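Local coordinates for tryptophan halogenase (Shewanella frigidimarina, PDB 2PYX), which probably acts as an FAD-dependent monooxygenase of the tryptophan halogenase family, which uses reduced flavin and oxygen to halogenate tryptophan or a related substrate, at residues G24-E29 / S373-Q378; Q120-C125 / Q487-R492; L251-A256 / G296-S301; R195-Q200 / I213-G218. One frame throughout, in Å; residues are numbered along the deposited sequence. Where two conformers were deposited one is given.

The four contacts are spread over a single chain, and no two of them touch. Contacts 1 and 4 lie near the predicted FAD-binding residues: contact 1 packs the helix whose N-terminal end carries some of them, the side chain of L25 lying about 10 Å from that of A18, and contact 4 holds V198, another predicted FAD residue; their nearest atoms are about 15 Å apart. Contact 3, across the chain's centre from contact 1, lies in the large mixed sheet, with the V298 side chain about 11 Å from that of E361, a predicted tryptophan-binding residue. Contact 2 is peripheral, its centre about 60 Å from that of contact 4.

Contact 1 of 4, residues G24-E29 / S373-Q378; sequences GLLAAE and STLAQQ
L26 and A376 form the tight part of a helix-helix packing in what is probably a Rossmann-type FAD-binding region, where helix 16-31, which follows the first strand and the glycine-rich turn, lies against helix 363-377. The two segments run in nearly the same direction, their axes 8.8 Å apart at closest approach and crossing at -28°. A small residue makes this possible: A376 directs its methyl at the other helix, and its CA comes within 5.1 Å of the CA of L26. The L26 branch CD2 lies alongside A376, 3.8 Å from A376 CA, and also meets the L375 side chain, with CG of L375 at 4.1 Å. With CG anti to the carbonyl carbon (chi1 -74°), L26 turns that branch across the groove between the helices. L25, one residue earlier, lays CD1 near the backbone N of S373, 3.9 Å away. Outside the two segments, L25 touches helix 65-73, L26 reaches I45 of strand 44-49, and L375 rests on L224 and I226 of strand 224-227, which places the apolar side of the contact in the buried layer against the sheet.

The E29 end is looser and faces solvent. Here CG stands anti to the backbone N (chi1 176°) and the chain bends at the next bond, so that the aliphatic part passes over the end of the other helix, E29 CG lying 3.7 Å from A376 O. That carbonyl accepts from H30 NE2. It takes a second bond from a water that closes the edge, donating to E29 OE2 at 2.9 Å and to A376 O at 3.1 Å.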
# COMPACT_ATOMS: atom_id res chain seq x y z
N GLY A 24 12.90 1.99 -12.69
CA GLY A 24 12.63 0.74 -13.38
C GLY A 24 11.42 0.78 -14.28
O GLY A 24 11.43 0.30 -15.42
N LEU A 25 10.34 1.37 -13.75
CA LEU A 25 9.12 1.47 -14.55
C LEU A 25 9.31 2.38 -15.78
O LEU A 25 8.85 2.08 -16.86
CB LEU A 25 7.93 1.90 -13.70
CG LEU A 25 7.42 0.83 -12.74
CD1 LEU A 25 6.36 1.48 -11.85
CD2 LEU A 25 6.86 -0.38 -13.47
N LEU A 26 10.00 3.50 -15.60
CA LEU A 26 10.28 4.38 -16.72
C LEU A 26 11.16 3.68 -17.78
O LEU A 26 10.84 3.73 -18.96
CB LEU A 26 11.01 5.66 -16.27
CG LEU A 26 10.12 6.66 -15.54
CD1 LEU A 26 11.00 7.78 -14.98
CD2 LEU A 26 9.05 7.24 -16.43
N ALA A 27 12.26 3.06 -17.34
CA ALA A 27 13.19 2.44 -18.28
C ALA A 27 12.51 1.29 -19.00
O ALA A 27 12.65 1.13 -20.21
CB ALA A 27 14.43 1.94 -17.54
N ALA A 28 11.76 0.47 -18.26
CA ALA A 28 11.13 -0.69 -18.88
C ALA A 28 10.09 -0.26 -19.93
O ALA A 28 9.97 -0.87 -21.01
CB ALA A 28 10.50 -1.59 -17.82
N GLU A 29 9.33 0.79 -19.62
CA GLU A 29 8.26 1.23 -20.53
C GLU A 29 8.81 1.86 -21.81
O GLU A 29 8.23 1.63 -22.86
CB GLU A 29 7.29 2.19 -19.82
CG GLU A 29 6.22 2.78 -20.68
CD GLU A 29 5.21 1.78 -21.20
OE1 GLU A 29 5.26 0.58 -20.87
OE2 GLU A 29 4.35 2.21 -21.99
N SER A 373 3.99 4.53 -12.49
CA SER A 373 3.38 3.91 -13.67
C SER A 373 2.60 4.95 -14.49
O SER A 373 2.61 4.91 -15.72
CB SER A 373 2.47 2.72 -13.29
OG SER A 373 1.37 3.10 -12.49
N THR A 374 1.92 5.87 -13.81
CA THR A 374 1.19 6.93 -14.49
C THR A 374 2.13 7.81 -15.27
O THR A 374 1.86 8.13 -16.42
CB THR A 374 0.37 7.74 -13.47
OG1 THR A 374 -0.59 6.84 -12.89
CG2 THR A 374 -0.34 8.86 -14.12
N LEU A 375 3.24 8.20 -14.66
CA LEU A 375 4.21 9.03 -15.38
C LEU A 375 4.75 8.27 -16.58
O LEU A 375 4.87 8.84 -17.67
CB LEU A 375 5.35 9.41 -14.44
CG LEU A 375 6.49 10.15 -15.11
CD1 LEU A 375 6.00 11.49 -15.70
CD2 LEU A 375 7.62 10.36 -14.13
N ALA A 376 5.07 7.00 -16.42
CA ALA A 376 5.58 6.22 -17.53
C ALA A 376 4.56 6.12 -18.66
O ALA A 376 4.93 6.16 -19.86
CB ALA A 376 5.98 4.83 -17.04
N GLN A 377 3.27 6.00 -18.32
CA GLN A 377 2.22 5.92 -19.33
C GLN A 377 1.84 7.25 -19.97
O GLN A 377 1.27 7.29 -21.05
CB GLN A 377 0.99 5.28 -18.74
CG GLN A 377 1.23 3.87 -18.26
CD GLN A 377 0.02 3.20 -17.74
OE1 GLN A 377 -0.77 2.64 -18.50
NE2 GLN A 377 -0.12 3.18 -16.43
N GLN A 378 2.18 8.34 -19.29
CA GLN A 378 1.83 9.68 -19.74
C GLN A 378 3.07 10.57 -19.83
O GLN A 378 3.02 11.74 -19.49
CB GLN A 378 0.82 10.30 -18.79
CG GLN A 378 -0.47 9.53 -18.76
CD GLN A 378 -1.64 10.34 -18.25
OE1 GLN A 378 -1.90 11.43 -18.72
NE2 GLN A 378 -2.33 9.82 -17.27
O HOH W 1 3.85 5.04 -22.50

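Contact 2 of 4, residues Q120-C125 / Q487-R492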
# COMPACT_ATOMS: atom_id res chain seq x y z
N GLN A 120 -17.90 -10.12 -12.06
CA GLN A 120 -18.19 -9.74 -13.44
C GLN A 120 -19.64 -10.03 -13.83
O GLN A 120 -20.13 -9.50 -14.84
CB GLN A 120 -17.22 -10.44 -14.40
CG GLN A 120 -15.80 -9.91 -14.31
N GLU A 121 -20.33 -10.86 -13.07
CA GLU A 121 -21.71 -11.24 -13.34
C GLU A 121 -22.75 -10.55 -12.47
O GLU A 121 -23.85 -10.27 -12.94
CB GLU A 121 -21.88 -12.72 -13.14
CG GLU A 121 -20.96 -13.56 -14.01
CD GLU A 121 -21.18 -15.03 -13.76
OE1 GLU A 121 -22.31 -15.49 -13.99
OE2 GLU A 121 -20.23 -15.70 -13.32
N LEU A 122 -22.43 -10.32 -11.20
CA LEU A 122 -23.39 -9.84 -10.22
C LEU A 122 -22.64 -9.41 -8.96
O LEU A 122 -21.71 -10.10 -8.55
CB LEU A 122 -24.39 -10.92 -9.83
CG LEU A 122 -25.55 -10.53 -8.90
CD1 LEU A 122 -26.47 -9.51 -9.58
CD2 LEU A 122 -26.31 -11.74 -8.46
N ASP A 123 -23.01 -8.27 -8.41
CA ASP A 123 -22.47 -7.81 -7.12
C ASP A 123 -23.24 -8.53 -6.04
O ASP A 123 -24.41 -8.22 -5.75
CB ASP A 123 -22.60 -6.28 -7.01
CG ASP A 123 -22.07 -5.73 -5.70
OD1 ASP A 123 -21.81 -6.51 -4.79
OD2 ASP A 123 -21.95 -4.50 -5.61
N LEU A 124 -22.59 -9.48 -5.37
CA LEU A 124 -23.26 -10.32 -4.38
C LEU A 124 -23.63 -9.61 -3.07
O LEU A 124 -24.45 -10.11 -2.30
CB LEU A 124 -22.37 -11.51 -4.02
CG LEU A 124 -22.19 -12.60 -5.09
CD1 LEU A 124 -21.26 -13.69 -4.60
CD2 LEU A 124 -23.56 -13.19 -5.45
N CYS A 125 -22.97 -8.48 -2.79
CA CYS A 125 -23.14 -7.85 -1.50
C CYS A 125 -24.60 -7.68 -1.05
O CYS A 125 -24.96 -8.15 0.02
CB CYS A 125 -22.32 -6.56 -1.47
SG CYS A 125 -22.32 -5.72 0.12
N GLN A 487 -31.70 -13.33 -7.56
CA GLN A 487 -31.58 -14.11 -6.36
C GLN A 487 -31.03 -15.50 -6.71
O GLN A 487 -30.17 -16.04 -6.01
CB GLN A 487 -32.93 -14.27 -5.68
CG GLN A 487 -32.85 -15.00 -4.40
CD GLN A 487 -32.03 -14.25 -3.39
OE1 GLN A 487 -32.26 -13.06 -3.17
NE2 GLN A 487 -31.04 -14.93 -2.77
N GLN A 488 -31.56 -16.08 -7.79
CA GLN A 488 -31.13 -17.41 -8.23
C GLN A 488 -29.68 -17.42 -8.72
O GLN A 488 -28.94 -18.33 -8.37
CB GLN A 488 -32.09 -17.94 -9.31
CG GLN A 488 -33.51 -18.18 -8.77
CD GLN A 488 -34.60 -18.03 -9.85
OE1 GLN A 488 -34.32 -18.05 -11.05
NE2 GLN A 488 -35.84 -17.84 -9.41
N LEU A 489 -29.27 -16.40 -9.47
CA LEU A 489 -27.87 -16.22 -9.88
C LEU A 489 -26.99 -16.09 -8.64
O LEU A 489 -26.00 -16.81 -8.48
CB LEU A 489 -27.70 -14.99 -10.74
CG LEU A 489 -26.29 -14.66 -11.21
CD1 LEU A 489 -25.56 -15.87 -11.83
CD2 LEU A 489 -26.32 -13.53 -12.14
N ALA A 490 -27.40 -15.20 -7.73
CA ALA A 490 -26.65 -15.03 -6.47
C ALA A 490 -26.44 -16.35 -5.74
O ALA A 490 -25.33 -16.66 -5.30
CB ALA A 490 -27.35 -14.00 -5.56
N GLN A 491 -27.50 -17.16 -5.62
CA GLN A 491 -27.41 -18.41 -4.88
C GLN A 491 -26.43 -19.37 -5.55
O GLN A 491 -25.68 -20.08 -4.86
CB GLN A 491 -28.77 -19.09 -4.77
CG GLN A 491 -28.71 -20.34 -3.91
CD GLN A 491 -28.22 -20.05 -2.51
OE1 GLN A 491 -27.14 -20.50 -2.10
NE2 GLN A 491 -29.01 -19.28 -1.77
N ARG A 492 -26.46 -19.41 -6.88
CA ARG A 492 -25.52 -20.23 -7.63
C ARG A 492 -24.08 -19.78 -7.34
O ARG A 492 -23.22 -20.61 -7.01
CB ARG A 492 -25.82 -20.19 -9.13
CG ARG A 492 -27.14 -20.86 -9.49
CD ARG A 492 -27.28 -21.10 -10.99
NE ARG A 492 -27.54 -19.89 -11.76
CZ ARG A 492 -28.74 -19.33 -11.92
NH1 ARG A 492 -29.82 -19.83 -11.33
NH2 ARG A 492 -28.86 -18.25 -12.64
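L122 holds CG anti to its own backbone nitrogen (chi1 -175°) and L489 does the same (chi1 178°), and these torsions bring the two isobutyl groups together between the loop before helix 125-128 and the long helix 484-507. L489 sets its CD2 branch against L122, 4.0 Å from L122 CB, while L122 sends its own CD2 past L489 to the helix backbone, where it lies 3.7 Å from A490 N. L124 reaches the same alanine from further along the loop, and its CD2 comes to 3.7 Å from A490 CA. The A490 methyl is thus met by two leucine branches, with L122 CD2 at 3.8 Å and L124 CD2 at 3.9 Å.

At the exposed edge, E121 stretches out beyond CG and brings OE1 to 3.9 Å from L489 CD1, a contact of a carboxylate with a methyl group. Cutting L489 back to an alanine is likely to open a gap beside L122, leaving its CB without a partner in 487-492 and its CD2 with A490 alone. The loop has a hold of its own on the other side, where D123 caps the start of helix 125-128: OD1 of D123 accepts from C125 N at 3.0 Å, and OD2 binds Q466 of helix 462-471. Y127 and L493 extend the apolar cluster. The loop and helix 484-507 therefore meet through shape and hydrophobic burial, while the polar fixing of the loop is directed to other helices.

Contact 3 of 4, residues L251-A256 / G296-S301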
# COMPACT_ATOMS: atom_id res chain seq x y z
N LEU A 251 -7.37 11.57 11.12
CA LEU A 251 -6.83 10.27 11.55
C LEU A 251 -6.23 10.26 12.95
O LEU A 251 -6.10 9.19 13.53
CB LEU A 251 -5.77 9.79 10.58
CG LEU A 251 -6.27 9.54 9.15
CD1 LEU A 251 -5.12 9.13 8.26
CD2 LEU A 251 -7.38 8.53 9.10
N PHE A 252 -5.82 11.43 13.45
CA PHE A 252 -5.26 11.63 14.81
C PHE A 252 -3.84 11.11 14.97
O PHE A 252 -3.03 11.77 15.63
CB PHE A 252 -6.11 11.02 15.93
CG PHE A 252 -7.55 11.41 15.95
CD1 PHE A 252 -8.03 12.57 15.32
CD2 PHE A 252 -8.45 10.63 16.66
CE1 PHE A 252 -9.39 12.86 15.39
CE2 PHE A 252 -9.75 10.94 16.72
CZ PHE A 252 -10.24 12.05 16.11
N ASN A 253 -3.56 9.93 14.43
CA ASN A 253 -2.27 9.26 14.69
C ASN A 253 -1.13 10.05 14.12
O ASN A 253 -1.11 10.35 12.93
CB ASN A 253 -2.31 7.86 14.13
CG ASN A 253 -3.44 7.09 14.68
OD1 ASN A 253 -3.62 7.03 15.92
ND2 ASN A 253 -4.18 6.45 13.82
N ASP A 254 -0.12 10.26 14.94
CA ASP A 254 1.07 11.02 14.55
C ASP A 254 2.34 10.43 15.17
O ASP A 254 3.37 11.10 15.20
CB ASP A 254 0.92 12.51 14.91
CG ASP A 254 0.72 12.76 16.41
OD1 ASP A 254 0.72 11.79 17.21
OD2 ASP A 254 0.56 13.96 16.76
N ARG A 255 2.25 9.18 15.60
CA ARG A 255 3.41 8.45 16.17
C ARG A 255 3.40 7.03 15.69
O ARG A 255 2.35 6.46 15.45
CB ARG A 255 3.34 8.44 17.68
CG ARG A 255 3.41 9.78 18.34
CD ARG A 255 4.77 10.39 18.29
NE ARG A 255 4.87 11.62 19.06
CZ ARG A 255 4.60 12.84 18.61
NH1 ARG A 255 4.16 13.04 17.38
NH2 ARG A 255 4.78 13.91 19.40
N ALA A 256 4.59 6.42 15.66
CA ALA A 256 4.70 4.98 15.50
C ALA A 256 5.89 4.53 16.32
O ALA A 256 6.94 5.18 16.36
CB ALA A 256 4.88 4.61 14.05
N GLY A 296 4.52 -2.75 14.92
CA GLY A 296 4.53 -1.35 15.30
C GLY A 296 3.22 -0.88 15.84
O GLY A 296 2.17 -1.32 15.38
N TYR A 297 3.27 0.04 16.82
CA TYR A 297 2.09 0.64 17.37
C TYR A 297 1.99 2.05 16.75
O TYR A 297 2.88 2.89 16.92
CB TYR A 297 2.22 0.77 18.89
CG TYR A 297 1.01 1.29 19.63
CD1 TYR A 297 -0.25 1.32 19.06
CD2 TYR A 297 1.13 1.74 20.94
CE1 TYR A 297 -1.38 1.81 19.80
CE2 TYR A 297 0.05 2.22 21.64
CZ TYR A 297 -1.21 2.23 21.10
OH TYR A 297 -2.31 2.67 21.76
N VAL A 298 0.91 2.26 15.98
CA VAL A 298 0.51 3.55 15.44
C VAL A 298 -0.43 4.16 16.45
O VAL A 298 -1.45 3.56 16.78
CB VAL A 298 -0.22 3.33 14.11
CG1 VAL A 298 -0.88 4.62 13.63
CG2 VAL A 298 0.73 2.75 13.09
N TYR A 299 -0.14 5.38 16.87
CA TYR A 299 -0.94 5.99 17.93
C TYR A 299 -0.96 7.53 17.86
O TYR A 299 -0.20 8.14 17.11
CB TYR A 299 -0.47 5.51 19.32
CG TYR A 299 0.91 5.89 19.72
CD1 TYR A 299 1.98 5.11 19.37
CD2 TYR A 299 1.16 7.04 20.48
CE1 TYR A 299 3.27 5.45 19.71
CE2 TYR A 299 2.46 7.39 20.84
CZ TYR A 299 3.52 6.56 20.49
OH TYR A 299 4.82 6.91 20.83
N SER A 300 -1.84 8.12 18.66
CA SER A 300 -2.02 9.59 18.70
C SER A 300 -1.38 10.16 19.94
O SER A 300 -1.81 9.82 21.04
CB SER A 300 -3.49 9.90 18.73
OG SER A 300 -3.73 11.26 18.97
N SER A 301 -0.41 11.05 19.74
CA SER A 301 0.25 11.70 20.90
C SER A 301 -0.66 12.65 21.66
O SER A 301 -0.34 13.01 22.80
CB SER A 301 1.48 12.45 20.46
OG SER A 301 1.21 13.43 19.49
O HOH W 2 -2.23 13.50 18.07
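R255 lays its CB over one face of the Y299 ring, a CH-pi contact 3.5 Å from the ring centroid and 16° off the ring normal, within an antiparallel strand pair of the large mixed sheet. The pairing contains a classic beta bulge, in which D254 and R255 both face Y299. Y299 O accepts from D254 N at 3.0 Å and weakly from R255 N, while Y299 N returns a bond to R255 O. The ring reaches its place because chi1 of 64° sets CG between the backbone N and the carbonyl carbon; its hydroxyl goes on to bond D306.

The R255 chain bends at chi2, and R255 NH1 donates to D254 O at 3.0 Å, in the guanidinium plane but above that of the carbonyl. S301 OG lies over one guanidinium face, while NH2 bonds a bound tartrate, probably from crystallisation. N253 crosses V298 at about a right angle, with CB 3.6 Å from V298 CG1, and its amide bonds Y422 and E358. D254, salt-bridged to K248, closes the end of the pairing: its OD1 takes a nearly straight bond from S301 N, 2.9 Å long at 170°, on the syn side.

Contact 4 of 4, residues R195-Q200 / I213-G218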
# COMPACT_ATOMS: atom_id res chain seq x y z
N ARG A 195 26.06 8.64 -6.54
CA ARG A 195 25.98 8.71 -5.08
C ARG A 195 26.59 10.02 -4.62
O ARG A 195 27.82 10.12 -4.55
CB ARG A 195 26.76 7.56 -4.44
CG ARG A 195 26.19 6.17 -4.63
CD ARG A 195 24.80 6.06 -4.04
NE ARG A 195 24.64 4.85 -3.23
CZ ARG A 195 24.43 4.82 -1.91
NH1 ARG A 195 24.34 5.94 -1.21
NH2 ARG A 195 24.30 3.65 -1.30
N ASP A 196 25.75 11.01 -4.31
CA ASP A 196 26.23 12.36 -3.97
C ASP A 196 25.14 13.24 -3.38
O ASP A 196 23.96 12.87 -3.41
CB ASP A 196 26.76 13.02 -5.26
CG ASP A 196 27.75 14.16 -4.99
OD1 ASP A 196 28.01 14.48 -3.81
OD2 ASP A 196 28.27 14.70 -6.00
N HIS A 197 25.52 14.40 -2.86
CA HIS A 197 24.58 15.41 -2.38
C HIS A 197 24.29 16.46 -3.44
O HIS A 197 25.13 16.74 -4.30
CB HIS A 197 25.14 16.13 -1.16
CG HIS A 197 25.56 15.20 -0.07
ND1 HIS A 197 26.82 14.64 -0.02
CD2 HIS A 197 24.88 14.71 0.99
CE1 HIS A 197 26.91 13.86 1.04
NE2 HIS A 197 25.75 13.89 1.67
N VAL A 198 23.10 17.06 -3.35
CA VAL A 198 22.73 18.17 -4.22
C VAL A 198 22.96 19.45 -3.43
O VAL A 198 22.37 19.66 -2.36
CB VAL A 198 21.27 18.08 -4.67
CG1 VAL A 198 20.86 19.28 -5.48
CG2 VAL A 198 21.08 16.78 -5.48
N SER A 199 23.84 20.29 -3.96
CA SER A 199 24.19 21.53 -3.28
C SER A 199 23.31 22.70 -3.69
O SER A 199 23.02 23.58 -2.88
CB SER A 199 25.65 21.87 -3.54
OG SER A 199 26.51 20.90 -2.97
N GLN A 200 22.95 22.77 -4.97
CA GLN A 200 22.04 23.80 -5.45
C GLN A 200 21.04 23.23 -6.42
O GLN A 200 21.38 22.31 -7.18
CB GLN A 200 22.76 24.90 -6.22
CG GLN A 200 23.75 25.69 -5.43
CD GLN A 200 24.49 26.64 -6.31
OE1 GLN A 200 25.69 26.43 -6.60
NE2 GLN A 200 23.82 27.67 -6.78
N ILE A 213 23.32 21.25 -9.06
CA ILE A 213 24.74 21.32 -8.88
C ILE A 213 25.04 20.41 -7.71
O ILE A 213 24.55 20.62 -6.59
CB ILE A 213 25.25 22.76 -8.65
CG1 ILE A 213 24.61 23.71 -9.66
CG2 ILE A 213 26.73 22.74 -8.81
CD1 ILE A 213 25.23 25.07 -9.73
N THR A 214 25.75 19.33 -8.00
CA THR A 214 26.11 18.33 -7.01
C THR A 214 27.36 18.76 -6.27
O THR A 214 28.07 19.67 -6.71
CB THR A 214 26.30 16.90 -7.58
OG1 THR A 214 27.46 16.83 -8.44
CG2 THR A 214 25.04 16.46 -8.36
N LYS A 215 27.58 18.12 -5.13
CA LYS A 215 28.73 18.46 -4.29
C LYS A 215 30.07 18.05 -4.95
O LYS A 215 31.06 18.80 -4.86
CB LYS A 215 28.58 17.83 -2.92
CG LYS A 215 29.64 18.28 -1.94
CD LYS A 215 29.23 18.00 -0.51
CE LYS A 215 30.24 18.62 0.44
NZ LYS A 215 29.89 18.38 1.88
N GLN A 216 30.10 16.89 -5.62
CA GLN A 216 31.32 16.41 -6.27
C GLN A 216 31.18 15.74 -7.64
O GLN A 216 32.14 15.12 -8.12
CB GLN A 216 32.06 15.46 -5.32
CG GLN A 216 31.39 14.15 -5.04
CD GLN A 216 32.16 13.33 -4.02
OE1 GLN A 216 32.10 12.09 -4.03
NE2 GLN A 216 32.88 14.01 -3.13
N ASN A 217 30.03 15.85 -8.30
CA ASN A 217 29.83 15.28 -9.64
C ASN A 217 29.45 16.34 -10.67
O ASN A 217 28.89 16.04 -11.74
CB ASN A 217 28.76 14.17 -9.59
CG ASN A 217 29.30 12.86 -9.04
OD1 ASN A 217 29.78 12.00 -9.80
ND2 ASN A 217 29.26 12.70 -7.72
N GLY A 218 29.74 17.59 -10.35
CA GLY A 218 29.44 18.68 -11.27
C GLY A 218 27.95 18.95 -11.42
O GLY A 218 27.15 18.63 -10.52
O HOH W 3 30.00 10.68 -6.04
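I213, near the end of strand 209-214, pairs with Q200, and its carbonyl oxygen receives two amides, S199 N at 2.7 Å and Q200 N at 3.1 Å. This is a classic beta bulge: S199 N approaches nearly end-on to the carbonyl, Q200 N in its plane on a lone pair. The two side chains run side by side, I213 CD1 lying 3.4 Å from Q200 OE1. T214 sits across from V198, a predicted FAD-binding residue, and turns its hydroxyl back on the chain: OG1 donates to G218 O and accepts from N217 N, an ST motif. K215 N then bonds H197 O at 2.9 Å.

The next two residues converge on D196. Q216 N uses the syn lone pair of D196 OD2, 2.9 Å away, and N217 ND2 reaches the same oxygen at 2.8 Å from above the carboxylate plane, almost straight at 175°. D196 points its carboxylate there with CG anti to the backbone N (chi1 -158°), while OD1 accepts from H197 N. A leucine in place of D196 would probably leave Q216 N and N217 ND2 without their shared acceptor and let the turn move away from the first strand.

A water joins R195 O to Q216 OE1 and N217 ND2. The hairpin projects at the surface: D196 makes a backbone bond to E49 of strand 44-49, while I213 and T214 touch strand 219-221.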